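Local coordinates for protein deoxy-D-mannose-octulosonate 8-phosphate phosphatase (Haemophilus influenzae Rd, PDB 1K1E) that hydrolyses 3-deoxy-D-manno-octulosonate 8-phosphate to 3-deoxy-D-manno-octulosonate and inorganic phosphate, a metal-dependent step in lipopolysaccharide biosynthesis, at residues D126-I129 with Y130-N133. Sequence-based numbering, arbitrary orientation.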
loop_
_atom_site.group_PDB
_atom_site.type_symbol
_atom_site.label_atom_id
_atom_site.label_comp_id
_atom_site.label_asym_id
_atom_site.label_seq_id
_atom_site.Cartn_x
_atom_site.Cartn_y
_atom_site.Cartn_z
ATOM N N ASP A 126 -1.326 -12.258 8.293
ATOM C CA ASP A 126 -2.665 -11.672 8.237
ATOM C C ASP A 126 -3.691 -12.669 7.784
ATOM O O ASP A 126 -4.831 -12.310 7.506
ATOM C CB ASP A 126 -2.729 -10.409 7.350
ATOM C CG ASP A 126 -2.125 -10.618 5.963
ATOM O OD1 ASP A 126 -2.577 -9.941 5.045
ATOM O OD2 ASP A 126 -1.196 -11.426 5.747
ATOM N N ALA A 127 -3.309 -13.949 7.778
ATOM C CA ALA A 127 -4.263 -14.990 7.446
ATOM C C ALA A 127 -5.302 -15.094 8.595
ATOM O O ALA A 127 -5.029 -14.729 9.749
ATOM C CB ALA A 127 -3.543 -16.376 7.310
ATOM N N PRO A 128 -6.505 -15.604 8.297
ATOM C CA PRO A 128 -7.456 -15.702 9.420
ATOM C C PRO A 128 -7.118 -16.772 10.366
ATOM O O PRO A 128 -6.361 -17.706 10.059
ATOM C CB PRO A 128 -8.802 -15.969 8.750
ATOM C CG PRO A 128 -8.394 -16.666 7.434
ATOM C CD PRO A 128 -7.130 -15.947 7.015
ATOM N N ILE A 129 -7.765 -16.672 11.520
ATOM C CA ILE A 129 -7.508 -17.597 12.596
ATOM C C ILE A 129 -7.603 -19.041 12.207
ATOM O O ILE A 129 -6.768 -19.863 12.600
ATOM C CB ILE A 129 -8.504 -17.327 13.693
ATOM C CG1 ILE A 129 -8.364 -15.860 14.122
ATOM C CG2 ILE A 129 -8.344 -18.308 14.817
ATOM C CD1 ILE A 129 -7.270 -15.675 15.095
ATOM N N TYR A 130 -8.617 -19.352 11.427
ATOM C CA TYR A 130 -8.826 -20.727 11.032
ATOM C C TYR A 130 -7.766 -21.286 10.099
ATOM O O TYR A 130 -7.592 -22.495 10.031
ATOM C CB TYR A 130 -10.252 -20.935 10.468
ATOM C CG TYR A 130 -10.734 -19.855 9.536
ATOM C CD1 TYR A 130 -10.445 -19.906 8.182
ATOM C CD2 TYR A 130 -11.448 -18.770 10.015
ATOM C CE1 TYR A 130 -10.864 -18.912 7.326
ATOM C CE2 TYR A 130 -11.880 -17.754 9.139
ATOM C CZ TYR A 130 -11.585 -17.842 7.816
ATOM O OH TYR A 130 -12.028 -16.873 6.975
ATOM N N VAL A 131 -7.052 -20.408 9.414
ATOM C CA VAL A 131 -5.952 -20.823 8.552
ATOM C C VAL A 131 -4.700 -20.924 9.471
ATOM O O VAL A 131 -3.909 -21.899 9.435
ATOM C CB VAL A 131 -5.735 -19.732 7.467
ATOM C CG1 VAL A 131 -4.322 -19.843 6.905
ATOM C CG2 VAL A 131 -6.809 -19.884 6.368
ATOM N N LYS A 132 -4.537 -19.940 10.350
ATOM C CA LYS A 132 -3.387 -19.956 11.258
ATOM C C LYS A 132 -3.385 -21.185 12.128
ATOM O O LYS A 132 -2.319 -21.773 12.397
ATOM C CB LYS A 132 -3.417 -18.703 12.159
ATOM C CG LYS A 132 -2.944 -17.492 11.388
ATOM C CD LYS A 132 -2.864 -16.298 12.385
ATOM C CE LYS A 132 -2.185 -15.114 11.819
ATOM N NZ LYS A 132 -2.175 -13.968 12.817
ATOM N N ASN A 133 -4.577 -21.591 12.579
ATOM C CA ASN A 133 -4.655 -22.772 13.470
ATOM C C ASN A 133 -4.323 -24.069 12.754
ATOM O O ASN A 133 -3.893 -25.061 13.348
ATOM C CB ASN A 133 -6.054 -22.895 14.045
ATOM C CG ASN A 133 -6.061 -23.715 15.358
ATOM O OD1 ASN A 133 -6.846 -24.654 15.539
ATOM N ND2 ASN A 133 -5.167 -23.397 16.202
#
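The carbonyl oxygen of Pro128 is gripped by two backbone donors: Val131 N, 2.9 Å from Pro128 O, arrives above the carbonyl plane through a bent bond, while Lys132 N lies in that plane and makes a straighter one (N-H...O 167°). One residue further along, Asn133 N donates to Ile129 O at 2.8 Å. Pro128 occupies the N-cap position of the short helix 129-132, which follows strand 120-123 in this HAD-type phosphatase. Its ring is also a platform. Tyr130, with CG wedged between its own backbone N and carbonyl carbon (chi1 43°), folds back over the proline, whose CB sits 3.7 Å from the centroid of the Tyr130 ring in a CH-pi contact; Pro128 CG lies over the same face, 3.3 Å from Tyr130 CE1. Val131 divides its methyls, CG1 meeting Ala127 CB at 3.6 Å and CG2 packing against Pro128 CG; the buried Ala127 lies close to the metal ligand Asp107. The extended chain of Lys132 runs back past Ala127 O, and Lys132 NZ is hydrogen-bonded to Ala125 O. Tyr130 OH is hydrogen-bonded to Asp153 OD1 of a second subunit, so the proline face probably helps to fix where the hydroxyl meets its partner across the tetramer interface.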